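Local coordinates for LPXTG cell wall surface protein (Streptococcus gordonii, PDB 4IGB) that is the N-terminal two-domain part of a wall-anchored streptococcal surface protein and probably serves in adhesion to host surfaces, at residues M194-I199 and L260-N265; S126-A131 and Y164-A169; K338-L343 and E407-T412; P292-E297 and A315-P320. One frame throughout, in Å; residues are numbered along the deposited sequence.

Contact 1 (M194-I199 and L260-N265); sequences MKPTDI and LALRSN. With NA (sodium ion), chain M; SO4 (sulfate ion), chain J.
Met194 and Leu262 form an antiparallel hydrogen-bonded pair, at which the short strand 193-194 adds itself to the edge of a mixed sheet beside strand 261-264, in the Sgo0707 N-terminal domain. Met194 N gives its hydrogen to Leu262 O at 3.0 Å, and the return bond, Leu262 N to Met194 O, is 2.9 Å. One more backbone bond follows, Leu260 N to Pro196 O at 3.0 Å. Between these bonds Lys195 CA brings its hydrogen to Leu260 O.

Pro196 crosses the side chain of Leu260 at a slant, Pro196 CG 3.8 Å from Leu260 CD2, and its CD also touches Leu262 CD1 at 4.1 Å. Leu260 reaches it because its CG sits between the backbone N and the carbonyl carbon (chi1 65°). Lys195 starts alongside Leu260 O, then bends twice near its end, and the ammonium leaves the contact for Asn255 OD1 and, weakly, a sulfate that Tyr286 also holds. Beyond the strand the loop enters the sodium site, to which Asp200, Thr248 and a water also contribute. There Asp198 binds the ion through one carboxylate oxygen, OD1, at 2.6 Å.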
loop_
_atom_site.group_PDB
_atom_site.type_symbol
_atom_site.label_atom_id
_atom_site.label_comp_id
_atom_site.label_asym_id
_atom_site.label_seq_id
_atom_site.Cartn_x
_atom_site.Cartn_y
_atom_site.Cartn_z
ATOM N N MET B 194 1.904 3.137 1.774
ATOM C CA MET B 194 2.844 3.161 2.881
ATOM C C MET B 194 2.663 4.447 3.679
ATOM O O MET B 194 2.300 5.487 3.125
ATOM C CB MET B 194 4.274 3.031 2.387
ATOM C CG MET B 194 4.621 1.612 1.895
ATOM S SD MET B 194 6.398 1.338 1.678
ATOM C CE MET B 194 6.925 1.197 3.388
ATOM N N LYS B 195 2.910 4.374 4.978
ATOM C CA LYS B 195 2.751 5.546 5.830
ATOM C C LYS B 195 3.915 5.670 6.813
ATOM O O LYS B 195 3.803 5.276 7.967
ATOM C CB LYS B 195 1.416 5.479 6.571
ATOM C CG LYS B 195 1.149 6.687 7.479
ATOM C CD LYS B 195 -0.201 6.570 8.172
ATOM C CE LYS B 195 -0.259 5.387 9.106
ATOM N NZ LYS B 195 0.744 5.505 10.176
ATOM N N PRO B 196 5.045 6.214 6.353
ATOM C CA PRO B 196 6.185 6.375 7.262
ATOM C C PRO B 196 5.786 7.341 8.372
ATOM O O PRO B 196 5.104 8.324 8.081
ATOM C CB PRO B 196 7.246 7.056 6.394
ATOM C CG PRO B 196 6.738 7.022 4.998
ATOM C CD PRO B 196 5.254 6.882 5.060
ATOM N N THR B 197 6.202 7.081 9.605
ATOM C CA THR B 197 5.933 8.007 10.703
ATOM C C THR B 197 7.183 8.237 11.534
ATOM O O THR B 197 8.136 7.463 11.480
ATOM C CB THR B 197 4.838 7.472 11.641
ATOM O OG1 THR B 197 5.296 6.263 12.248
ATOM C CG2 THR B 197 3.558 7.196 10.873
ATOM N N ASP B 198 7.181 9.313 12.310
ATOM C CA ASP B 198 8.249 9.529 13.271
ATOM C C ASP B 198 9.613 9.605 12.624
ATOM O O ASP B 198 10.599 9.131 13.192
ATOM C CB ASP B 198 8.274 8.428 14.347
ATOM C CG ASP B 198 9.110 8.840 15.558
ATOM O OD1 ASP B 198 9.090 10.050 15.881
ATOM O OD2 ASP B 198 9.800 7.990 16.157
ATOM N N ILE B 199 9.683 10.216 11.448
ATOM C CA ILE B 199 10.978 10.460 10.827
ATOM C C ILE B 199 11.585 11.707 11.468
ATOM O O ILE B 199 11.310 12.824 11.012
ATOM C CB ILE B 199 10.854 10.697 9.318
ATOM C CG1 ILE B 199 10.068 9.548 8.677
ATOM C CG2 ILE B 199 12.254 10.898 8.693
ATOM C CD1 ILE B 199 10.562 8.181 9.090
ATOM N N LEU B 260 3.950 10.762 6.696
ATOM C CA LEU B 260 3.214 11.062 5.479
ATOM C C LEU B 260 2.605 9.787 4.929
ATOM O O LEU B 260 2.910 8.706 5.415
ATOM C CB LEU B 260 4.134 11.695 4.431
ATOM C CG LEU B 260 5.271 10.824 3.880
ATOM C CD1 LEU B 260 5.678 11.278 2.487
ATOM C CD2 LEU B 260 6.471 10.836 4.814
ATOM N N ALA B 261 1.758 9.920 3.909
ATOM C CA ALA B 261 1.100 8.776 3.300
ATOM C C ALA B 261 1.306 8.790 1.796
ATOM O O ALA B 261 1.202 9.839 1.154
ATOM C CB ALA B 261 -0.388 8.752 3.633
ATOM N N LEU B 262 1.580 7.613 1.249
ATOM C CA LEU B 262 1.909 7.439 -0.164
ATOM C C LEU B 262 1.093 6.297 -0.760
ATOM O O LEU B 262 1.125 5.163 -0.248
ATOM C CB LEU B 262 3.402 7.120 -0.317
ATOM C CG LEU B 262 4.413 8.126 0.256
ATOM C CD1 LEU B 262 5.531 7.436 0.993
ATOM C CD2 LEU B 262 5.003 8.981 -0.867
ATOM N N ARG B 263 0.351 6.603 -1.818
ATOM C CA ARG B 263 -0.378 5.599 -2.578
ATOM C C ARG B 263 0.364 5.344 -3.887
ATOM O O ARG B 263 0.541 6.256 -4.687
ATOM C CB ARG B 263 -1.805 6.061 -2.868
ATOM C CG ARG B 263 -2.550 5.161 -3.875
ATOM C CD ARG B 263 -3.625 5.924 -4.612
ATOM N NE ARG B 263 -4.725 6.368 -3.751
ATOM C CZ ARG B 263 -5.599 7.303 -4.120
ATOM N NH1 ARG B 263 -5.471 7.890 -5.311
ATOM N NH2 ARG B 263 -6.594 7.653 -3.311
ATOM N N SER B 264 0.839 4.117 -4.072
ATOM C CA SER B 264 1.573 3.743 -5.283
ATOM C C SER B 264 0.711 3.753 -6.549
ATOM O O SER B 264 -0.510 3.690 -6.488
ATOM C CB SER B 264 2.222 2.359 -5.119
ATOM O OG SER B 264 2.863 1.947 -6.324
ATOM N N ASN B 265 1.366 3.838 -7.702
ATOM C CA ASN B 265 0.714 3.543 -8.973
ATOM C C ASN B 265 0.389 2.057 -9.128
ATOM O O ASN B 265 -0.408 1.682 -9.995
ATOM C CB ASN B 265 1.616 3.961 -10.148
ATOM C CG ASN B 265 1.641 5.454 -10.356
ATOM O OD1 ASN B 265 0.683 6.143 -10.014
ATOM N ND2 ASN B 265 2.736 5.965 -10.921
HETATM NA NA NA M . 10.121 10.446 18.289
HETATM S S SO4 J . -1.399 2.550 12.127
HETATM O O1 SO4 J . -1.292 3.949 12.535
HETATM O O2 SO4 J . -0.179 2.151 11.446
HETATM O O3 SO4 J . -2.547 2.405 11.235
HETATM O O4 SO4 J . -1.558 1.700 13.308
HETATM O O HOH W 1 8.619 8.821 19.332
#

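Contact 2 (S126-A131 and Y164-A169); sequences SEMNSA and YIMNKA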
loop_
_atom_site.group_PDB
_atom_site.type_symbol
_atom_site.label_atom_id
_atom_site.label_comp_id
_atom_site.label_asym_id
_atom_site.label_seq_id
_atom_site.Cartn_x
_atom_site.Cartn_y
_atom_site.Cartn_z
ATOM N N SER B 126 36.142 1.295 18.092
ATOM C CA SER B 126 36.085 0.474 19.284
ATOM C C SER B 126 35.276 -0.800 19.018
ATOM O O SER B 126 35.734 -1.904 19.311
ATOM C CB SER B 126 35.471 1.288 20.421
ATOM O OG SER B 126 35.401 0.542 21.615
ATOM N N GLU B 127 34.077 -0.641 18.456
ATOM C CA GLU B 127 33.223 -1.783 18.119
ATOM C C GLU B 127 33.916 -2.729 17.139
ATOM O O GLU B 127 33.913 -3.941 17.322
ATOM C CB GLU B 127 31.890 -1.308 17.528
ATOM C CG GLU B 127 31.052 -0.484 18.476
ATOM C CD GLU B 127 30.487 -1.307 19.632
ATOM O OE1 GLU B 127 31.202 -1.498 20.633
ATOM O OE2 GLU B 127 29.332 -1.769 19.540
ATOM N N MET B 128 34.521 -2.170 16.099
ATOM C CA MET B 128 35.200 -2.990 15.100
ATOM C C MET B 128 36.314 -3.821 15.716
ATOM O O MET B 128 36.507 -4.986 15.355
ATOM C CB MET B 128 35.748 -2.118 13.968
ATOM C CG MET B 128 34.655 -1.523 13.092
ATOM S SD MET B 128 33.772 -2.761 12.123
ATOM C CE MET B 128 34.896 -2.961 10.743
ATOM N N ASN B 129 37.047 -3.218 16.647
ATOM C CA ASN B 129 38.157 -3.912 17.300
ATOM C C ASN B 129 37.744 -4.804 18.474
ATOM O O ASN B 129 38.509 -5.681 18.885
ATOM C CB ASN B 129 39.219 -2.914 17.758
ATOM C CG ASN B 129 39.915 -2.253 16.600
ATOM O OD1 ASN B 129 40.313 -1.093 16.680
ATOM N ND2 ASN B 129 40.057 -2.984 15.504
ATOM N N SER B 130 36.544 -4.580 19.007
ATOM C CA SER B 130 36.074 -5.344 20.165
ATOM C C SER B 130 36.186 -6.846 19.930
ATOM O O SER B 130 36.345 -7.305 18.799
ATOM C CB SER B 130 34.619 -4.995 20.489
ATOM O OG SER B 130 33.737 -5.745 19.668
ATOM N N ALA B 131 36.097 -7.623 21.000
ATOM C CA ALA B 131 36.135 -9.069 20.863
ATOM C C ALA B 131 34.740 -9.629 20.602
ATOM O O ALA B 131 34.580 -10.599 19.869
ATOM C CB ALA B 131 36.747 -9.706 22.105
ATOM N N TYR B 164 26.065 -9.489 20.371
ATOM C CA TYR B 164 27.234 -9.250 19.533
ATOM C C TYR B 164 26.966 -8.212 18.443
ATOM O O TYR B 164 27.670 -8.161 17.434
ATOM C CB TYR B 164 27.760 -10.564 18.932
ATOM C CG TYR B 164 26.668 -11.473 18.443
ATOM C CD1 TYR B 164 25.991 -11.192 17.261
ATOM C CD2 TYR B 164 26.293 -12.603 19.168
ATOM C CE1 TYR B 164 24.970 -12.015 16.801
ATOM C CE2 TYR B 164 25.277 -13.431 18.722
ATOM C CZ TYR B 164 24.616 -13.130 17.531
ATOM O OH TYR B 164 23.601 -13.935 17.064
ATOM N N ILE B 165 25.955 -7.378 18.657
ATOM C CA ILE B 165 25.596 -6.355 17.679
ATOM C C ILE B 165 26.276 -5.027 17.983
ATOM O O ILE B 165 26.195 -4.523 19.099
ATOM C CB ILE B 165 24.080 -6.137 17.612
ATOM C CG1 ILE B 165 23.341 -7.481 17.609
ATOM C CG2 ILE B 165 23.717 -5.325 16.370
ATOM C CD1 ILE B 165 21.844 -7.354 17.784
ATOM N N MET B 166 26.941 -4.457 16.983
ATOM C CA MET B 166 27.656 -3.194 17.151
ATOM C C MET B 166 26.725 -2.008 17.354
ATOM O O MET B 166 25.718 -1.877 16.656
ATOM C CB MET B 166 28.526 -2.913 15.927
ATOM C CG MET B 166 29.622 -3.906 15.715
ATOM S SD MET B 166 30.637 -3.428 14.300
ATOM C CE MET B 166 31.826 -4.766 14.361
ATOM N N ASN B 167 27.077 -1.144 18.303
ATOM C CA ASN B 167 26.369 0.113 18.503
ATOM C C ASN B 167 27.116 1.282 17.880
ATOM O O ASN B 167 28.299 1.491 18.146
ATOM C CB ASN B 167 26.165 0.397 19.993
ATOM C CG ASN B 167 25.242 -0.600 20.648
ATOM O OD1 ASN B 167 25.687 -1.640 21.146
ATOM N ND2 ASN B 167 23.947 -0.285 20.664
ATOM N N LYS B 168 26.417 2.045 17.055
ATOM C CA LYS B 168 26.966 3.292 16.548
ATOM C C LYS B 168 28.269 3.073 15.814
ATOM O O LYS B 168 29.187 3.887 15.925
ATOM C CB LYS B 168 27.190 4.280 17.697
ATOM C CG LYS B 168 25.928 4.634 18.454
ATOM C CD LYS B 168 26.261 5.390 19.740
ATOM C CE LYS B 168 25.015 5.688 20.543
ATOM N NZ LYS B 168 25.370 6.292 21.855
ATOM N N ALA B 169 28.351 1.979 15.064
ATOM C CA ALA B 169 29.530 1.685 14.248
ATOM C C ALA B 169 29.328 2.036 12.768
ATOM O O ALA B 169 30.244 2.532 12.099
ATOM C CB ALA B 169 29.913 0.227 14.392
#
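Glu127 makes the polar link between helix 122-129 and the loop ahead of strand 170-182: its OE2 takes the backbone N-H of Asn167 in a short bond of 2.6 Å that is nearly straight, 166° at the hydrogen. The nitrogen meets the oxygen on its anti side, 18° out of the carboxylate plane. Glu127 OE2 also lies 3.2 Å from Met166 CA, so the carboxylate rests against the peptide joining Met166 to Asn167. Glu127 CG lies 3.4 Å from Asn167 O. That carbonyl is itself bound by Gln123 from an earlier turn of the helix, while the Asn167 amide reaches across to Glu58 O.

This is a helix packed on a loop at one end of the N-terminal domain, where both segments lead to or from long strands of its antiparallel sheets. Ser130, the first residue to leave helical geometry, folds its hydroxyl back to donate to Glu127 O at 3.0 Å, and Lys78 collects the carbonyls of Met128 and Ser130.

The apolar part is carried by two methionines that cross at a slant. Met166 extends fully beyond CG, running past Glu127 CB until its CE stands 3.6 Å from Met128 SD. Met128 is instead folded at both chi2 (-68°) and chi3, which brings its sulfur to this methyl group. Ala169 supplies a second apolar touch, its CB 4.0 Å from Glu127 CB.

Contact 3 (K338-L343 and E407-T412); sequences KFDERL and EKIDNT
Arg342 reaches from a turn to the backbone just ahead of strand 409-417, its NH1 donating to Glu407 O at 2.6 Å and its NH2 more weakly to Lys408 O at 3.0 Å. Glu407 is poorly ordered, which makes the shorter distance less certain. This type I turn, Asp340 to Leu343, joins two strands of the N2 domain, a member of the adhesin clan. Ile409 CG1 lies over one face of the guanidinium, offset toward its rim, while Ile409 CG2 packs on Asp340 CB at 3.5 Å and on Leu343 CD1.

Asp340 sets the arginine in place. It is gripped side-on by NE and NH2, one nitrogen to each oxygen, both oxygens in the guanidinium plane but each nitrogen about 35° out of the carboxylate plane. OD2 also accepts Arg342 N through its anti lone pair, at 2.9 Å, making an Asx turn. Two N-H groups at OD2 and one at OD1, besides a water, hold the rotation of both charged groups, and probably favour the ionised carboxylate.

Waters fill in the polar backbone farther along the strand. One joins Lys338 O to Thr412 N; another links Asp340 N with Asp410 O. A third gives a hydrogen to Asp340 OD1 at 2.5 Å and receives one from Asp410 N at 2.8 Å.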
loop_
_atom_site.group_PDB
_atom_site.type_symbol
_atom_site.label_atom_id
_atom_site.label_comp_id
_atom_site.label_asym_id
_atom_site.label_seq_id
_atom_site.Cartn_x
_atom_site.Cartn_y
_atom_site.Cartn_z
ATOM N N LYS B 338 -19.113 -4.508 -18.488
ATOM C CA LYS B 338 -18.841 -5.158 -19.761
ATOM C C LYS B 338 -19.817 -6.303 -19.910
ATOM O O LYS B 338 -19.921 -7.162 -19.044
ATOM C CB LYS B 338 -17.393 -5.650 -19.854
ATOM C CG LYS B 338 -17.054 -6.257 -21.214
ATOM C CD LYS B 338 -15.600 -6.721 -21.282
ATOM C CE LYS B 338 -15.295 -7.399 -22.612
ATOM N NZ LYS B 338 -14.089 -8.278 -22.505
ATOM N N PHE B 339 -20.554 -6.299 -21.006
ATOM C CA PHE B 339 -21.654 -7.242 -21.151
ATOM C C PHE B 339 -21.303 -8.440 -21.999
ATOM O O PHE B 339 -20.685 -8.306 -23.052
ATOM C CB PHE B 339 -22.869 -6.529 -21.739
ATOM C CG PHE B 339 -23.395 -5.427 -20.857
ATOM C CD1 PHE B 339 -24.070 -5.726 -19.680
ATOM C CD2 PHE B 339 -23.203 -4.096 -21.195
ATOM C CE1 PHE B 339 -24.552 -4.711 -18.868
ATOM C CE2 PHE B 339 -23.685 -3.088 -20.389
ATOM C CZ PHE B 339 -24.362 -3.400 -19.224
ATOM N N ASP B 340 -21.709 -9.614 -21.530
ATOM C CA ASP B 340 -21.596 -10.829 -22.323
ATOM C C ASP B 340 -22.063 -10.543 -23.757
ATOM O O ASP B 340 -23.050 -9.832 -23.970
ATOM C CB ASP B 340 -22.428 -11.939 -21.674
ATOM C CG ASP B 340 -22.237 -13.288 -22.340
ATOM O OD1 ASP B 340 -21.807 -14.240 -21.655
ATOM O OD2 ASP B 340 -22.541 -13.406 -23.542
ATOM N N GLU B 341 -21.342 -11.093 -24.734
ATOM C CA GLU B 341 -21.612 -10.837 -26.155
ATOM C C GLU B 341 -23.014 -11.242 -26.601
ATOM O O GLU B 341 -23.494 -10.790 -27.644
ATOM C CB GLU B 341 -20.557 -11.524 -27.036
ATOM C CG GLU B 341 -19.245 -10.750 -27.053
ATOM C CD GLU B 341 -18.075 -11.543 -27.608
ATOM O OE1 GLU B 341 -18.252 -12.748 -27.901
ATOM O OE2 GLU B 341 -16.978 -10.952 -27.741
ATOM N N ARG B 342 -23.663 -12.092 -25.812
ATOM C CA ARG B 342 -25.025 -12.523 -26.112
ATOM C C ARG B 342 -26.066 -11.483 -25.692
ATOM O O ARG B 342 -27.274 -11.715 -25.823
ATOM C CB ARG B 342 -25.309 -13.871 -25.446
ATOM C CG ARG B 342 -24.477 -14.997 -26.036
ATOM C CD ARG B 342 -24.541 -16.230 -25.176
ATOM N NE ARG B 342 -23.799 -16.079 -23.929
ATOM C CZ ARG B 342 -23.654 -17.059 -23.051
ATOM N NH1 ARG B 342 -24.211 -18.235 -23.295
ATOM N NH2 ARG B 342 -22.957 -16.871 -21.940
ATOM N N LEU B 343 -25.590 -10.343 -25.188
ATOM C CA LEU B 343 -26.468 -9.266 -24.750
ATOM C C LEU B 343 -26.257 -8.004 -25.568
ATOM O O LEU B 343 -25.124 -7.662 -25.911
ATOM C CB LEU B 343 -26.211 -8.927 -23.280
ATOM C CG LEU B 343 -26.553 -9.931 -22.180
ATOM C CD1 LEU B 343 -26.131 -9.344 -20.818
ATOM C CD2 LEU B 343 -28.041 -10.310 -22.179
ATOM N N GLU B 407 -22.148 -21.143 -21.182
ATOM C CA GLU B 407 -23.541 -21.435 -20.859
ATOM C C GLU B 407 -24.180 -20.200 -20.270
ATOM O O GLU B 407 -24.690 -19.354 -21.005
ATOM C CB GLU B 407 -23.669 -22.600 -19.874
ATOM C CG GLU B 407 -25.107 -23.112 -19.675
ATOM C CD GLU B 407 -25.995 -22.168 -18.845
ATOM O OE1 GLU B 407 -26.149 -22.381 -17.619
ATOM O OE2 GLU B 407 -26.558 -21.217 -19.420
ATOM N N LYS B 408 -24.138 -20.105 -18.941
ATOM C CA LYS B 408 -24.800 -19.035 -18.199
ATOM C C LYS B 408 -24.215 -17.684 -18.578
ATOM O O LYS B 408 -23.066 -17.593 -18.998
ATOM C CB LYS B 408 -24.654 -19.265 -16.694
ATOM C CG LYS B 408 -23.207 -19.317 -16.245
ATOM C CD LYS B 408 -23.051 -19.874 -14.836
ATOM C CE LYS B 408 -21.564 -19.994 -14.458
ATOM N NZ LYS B 408 -21.181 -19.160 -13.270
ATOM N N ILE B 409 -25.012 -16.634 -18.452
ATOM C CA ILE B 409 -24.491 -15.309 -18.714
ATOM C C ILE B 409 -24.032 -14.726 -17.396
ATOM O O ILE B 409 -24.832 -14.570 -16.472
ATOM C CB ILE B 409 -25.527 -14.391 -19.367
ATOM C CG1 ILE B 409 -25.935 -14.941 -20.732
ATOM C CG2 ILE B 409 -24.960 -12.986 -19.511
ATOM C CD1 ILE B 409 -27.209 -14.326 -21.271
ATOM N N ASP B 410 -22.735 -14.439 -17.313
ATOM C CA ASP B 410 -22.117 -13.844 -16.129
ATOM C C ASP B 410 -21.986 -12.339 -16.283
ATOM O O ASP B 410 -21.979 -11.811 -17.402
ATOM C CB ASP B 410 -20.722 -14.443 -15.895
ATOM C CG ASP B 410 -20.781 -15.895 -15.468
ATOM O OD1 ASP B 410 -21.778 -16.276 -14.815
ATOM O OD2 ASP B 410 -19.843 -16.656 -15.785
ATOM N N ASN B 411 -21.861 -11.644 -15.155
ATOM C CA ASN B 411 -21.617 -10.213 -15.188
ATOM C C ASN B 411 -20.912 -9.731 -13.913
ATOM O O ASN B 411 -21.153 -10.247 -12.817
ATOM C CB ASN B 411 -22.928 -9.467 -15.419
ATOM C CG ASN B 411 -22.732 -7.974 -15.567
ATOM O OD1 ASN B 411 -23.027 -7.213 -14.650
ATOM N ND2 ASN B 411 -22.215 -7.546 -16.720
ATOM N N THR B 412 -20.021 -8.762 -14.081
ATOM C CA THR B 412 -19.291 -8.147 -12.976
ATOM C C THR B 412 -19.124 -6.675 -13.323
ATOM O O THR B 412 -18.901 -6.328 -14.487
ATOM C CB THR B 412 -17.904 -8.820 -12.766
ATOM O OG1 THR B 412 -18.096 -10.141 -12.251
ATOM C CG2 THR B 412 -17.027 -8.038 -11.771
HETATM O O HOH W 2 -18.781 -8.362 -16.759
HETATM O O HOH W 3 -20.796 -14.488 -19.355
HETATM O O HOH W 4 -23.058 -9.819 -18.951
#

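Contact 4 (P292-E297 and A315-P320); sequences PRPVLE and ATFKVP
Pro294 brings CB and CG to the CD1 and CE1 atoms of Phe317, CG approaching CD1 obliquely at 3.7 Å. The ring is buried, and Val413 and Leu415 of strand 409-417 touch it as well, so the proline belongs to the packing between the strands. Two residues on, Leu296 CD1 meets Ala315 CB at 4.0 Å in a non-hydrogen-bonded pair; with its CG anti to the backbone N (chi1 180°), the leucine brings a methyl close to the alanine.

Val295 and Thr316 face the other side of the sheet as a hydrogen-bonded pair. Val295 N donates to Thr316 O, and Thr316 N returns the bond to Val295 O at 2.8 Å; in both the donor lies in the carbonyl plane. The same carbonyls also receive the hydrogens of Pro294 CA and Ala315 CA. A water donates to Thr316 O and to Arg293 O, tying strand 310-317 to the loop that leads into its partner, strand 295-304. A second water sits among Val295 O, Glu297 OE1 and Thr316 OG1, 2.6 Å from the carboxylate oxygen.

At the outer end Lys318 crosses Pro292 at about a right angle, its CG 3.8 Å from Pro292 CD. The lysine chain bends at chi2 (-74°) and onward, which keeps its CE close to the ring too. One more water bridges Pro292 O and Lys318 O where the backbones have parted. Strand segments 295-297 and 315-317, antiparallel at 170°, lie at the open end of the beta hairpin formed by strands 295-304 and 310-317 in the N2 domain.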
loop_
_atom_site.group_PDB
_atom_site.type_symbol
_atom_site.label_atom_id
_atom_site.label_comp_id
_atom_site.label_asym_id
_atom_site.label_seq_id
_atom_site.Cartn_x
_atom_site.Cartn_y
_atom_site.Cartn_z
ATOM N N PRO B 292 -18.388 -1.329 1.919
ATOM C CA PRO B 292 -18.560 -2.537 1.094
ATOM C C PRO B 292 -18.170 -2.393 -0.374
ATOM O O PRO B 292 -18.191 -1.303 -0.921
ATOM C CB PRO B 292 -20.067 -2.814 1.189
ATOM C CG PRO B 292 -20.671 -1.475 1.490
ATOM C CD PRO B 292 -19.675 -0.772 2.367
ATOM N N ARG B 293 -17.834 -3.510 -1.002
ATOM C CA ARG B 293 -17.619 -3.557 -2.441
ATOM C C ARG B 293 -18.933 -3.243 -3.134
ATOM O O ARG B 293 -19.992 -3.286 -2.508
ATOM C CB ARG B 293 -17.147 -4.953 -2.864
ATOM C CG ARG B 293 -15.807 -5.353 -2.283
ATOM C CD ARG B 293 -15.620 -6.874 -2.329
ATOM N NE ARG B 293 -15.912 -7.438 -3.649
ATOM C CZ ARG B 293 -15.900 -8.742 -3.921
ATOM N NH1 ARG B 293 -16.162 -9.178 -5.149
ATOM N NH2 ARG B 293 -15.620 -9.616 -2.962
ATOM N N PRO B 294 -18.873 -2.929 -4.435
ATOM C CA PRO B 294 -20.133 -2.729 -5.154
ATOM C C PRO B 294 -21.004 -3.976 -5.086
ATOM O O PRO B 294 -20.499 -5.105 -5.115
ATOM C CB PRO B 294 -19.670 -2.448 -6.590
ATOM C CG PRO B 294 -18.342 -1.769 -6.390
ATOM C CD PRO B 294 -17.707 -2.514 -5.236
ATOM N N VAL B 295 -22.310 -3.754 -4.979
ATOM C CA VAL B 295 -23.288 -4.829 -4.942
ATOM C C VAL B 295 -24.018 -4.915 -6.281
ATOM O O VAL B 295 -24.644 -3.947 -6.735
ATOM C CB VAL B 295 -24.322 -4.611 -3.810
ATOM C CG1 VAL B 295 -25.352 -5.721 -3.820
ATOM C CG2 VAL B 295 -23.611 -4.543 -2.459
ATOM N N LEU B 296 -23.926 -6.076 -6.915
ATOM C CA LEU B 296 -24.509 -6.264 -8.228
ATOM C C LEU B 296 -25.641 -7.257 -8.145
ATOM O O LEU B 296 -25.511 -8.297 -7.505
ATOM C CB LEU B 296 -23.452 -6.759 -9.218
ATOM C CG LEU B 296 -23.940 -7.008 -10.649
ATOM C CD1 LEU B 296 -24.369 -5.689 -11.286
ATOM C CD2 LEU B 296 -22.857 -7.684 -11.476
ATOM N N GLU B 297 -26.748 -6.934 -8.801
ATOM C CA GLU B 297 -27.915 -7.797 -8.827
ATOM C C GLU B 297 -28.391 -7.927 -10.269
ATOM O O GLU B 297 -28.212 -7.016 -11.067
ATOM C CB GLU B 297 -29.031 -7.196 -7.962
ATOM C CG GLU B 297 -28.570 -6.761 -6.577
ATOM C CD GLU B 297 -29.641 -5.988 -5.810
ATOM O OE1 GLU B 297 -29.457 -4.776 -5.569
ATOM O OE2 GLU B 297 -30.663 -6.596 -5.437
ATOM N N ALA B 315 -26.613 -2.105 -9.999
ATOM C CA ALA B 315 -25.356 -2.019 -9.276
ATOM C C ALA B 315 -25.377 -0.877 -8.279
ATOM O O ALA B 315 -25.686 0.267 -8.622
ATOM C CB ALA B 315 -24.192 -1.857 -10.241
ATOM N N THR B 316 -25.027 -1.196 -7.043
ATOM C CA THR B 316 -24.995 -0.203 -5.982
ATOM C C THR B 316 -23.565 0.055 -5.546
ATOM O O THR B 316 -22.870 -0.854 -5.092
ATOM C CB THR B 316 -25.793 -0.700 -4.798
ATOM O OG1 THR B 316 -27.129 -0.977 -5.236
ATOM C CG2 THR B 316 -25.794 0.335 -3.672
ATOM N N PHE B 317 -23.118 1.296 -5.686
ATOM C CA PHE B 317 -21.720 1.614 -5.408
ATOM C C PHE B 317 -21.595 2.433 -4.137
ATOM O O PHE B 317 -22.114 3.542 -4.061
ATOM C CB PHE B 317 -21.101 2.377 -6.590
ATOM C CG PHE B 317 -21.174 1.626 -7.896
ATOM C CD1 PHE B 317 -20.134 0.809 -8.296
ATOM C CD2 PHE B 317 -22.286 1.733 -8.714
ATOM C CE1 PHE B 317 -20.200 0.097 -9.494
ATOM C CE2 PHE B 317 -22.356 1.031 -9.919
ATOM C CZ PHE B 317 -21.309 0.211 -10.305
ATOM N N LYS B 318 -20.894 1.900 -3.142
ATOM C CA LYS B 318 -20.598 2.697 -1.955
ATOM C C LYS B 318 -19.395 3.580 -2.247
ATOM O O LYS B 318 -18.387 3.114 -2.784
ATOM C CB LYS B 318 -20.348 1.804 -0.731
ATOM C CG LYS B 318 -19.994 2.555 0.572
ATOM C CD LYS B 318 -18.563 3.090 0.537
ATOM C CE LYS B 318 -17.751 2.748 1.778
ATOM N NZ LYS B 318 -18.403 3.019 3.094
ATOM N N VAL B 319 -19.506 4.854 -1.883
ATOM C CA VAL B 319 -18.460 5.822 -2.126
ATOM C C VAL B 319 -17.537 5.981 -0.913
ATOM O O VAL B 319 -17.993 6.299 0.181
ATOM C CB VAL B 319 -19.079 7.194 -2.480
ATOM C CG1 VAL B 319 -17.997 8.225 -2.687
ATOM C CG2 VAL B 319 -19.983 7.081 -3.712
ATOM N N PRO B 320 -16.223 5.780 -1.109
ATOM C CA PRO B 320 -15.249 5.920 -0.019
ATOM C C PRO B 320 -15.189 7.345 0.513
ATOM O O PRO B 320 -15.251 8.292 -0.262
ATOM C CB PRO B 320 -13.907 5.587 -0.691
ATOM C CG PRO B 320 -14.238 5.003 -1.988
ATOM C CD PRO B 320 -15.569 5.520 -2.399
HETATM O O HOH W 5 -18.604 0.233 -3.487
HETATM O O HOH W 6 -21.879 -1.316 -2.391
HETATM O O HOH W 7 -27.402 -3.360 -6.366
#

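Overall arrangement
Contacts 1 and 2 belong to the N-terminal domain and contacts 3 and 4 to the N2 domain; contacts 2 and 3 lie on opposite sides of the chain's centre, their centres about 67 Å apart. The touching residues of contacts 1 and 2 are largely or wholly buried, whereas contacts 3 and 4 are partly exposed and rich in bridging water. Contacts 1 and 4 rest on backbone pairing between antiparallel strands, while contacts 2 and 3 depend on a charged side chain, an acid or an arginine, reaching backbone groups of a loop or strand. Contacts 3 and 4 share one sheet and touch, Leu296 CD2 packing against Asn411 OD1.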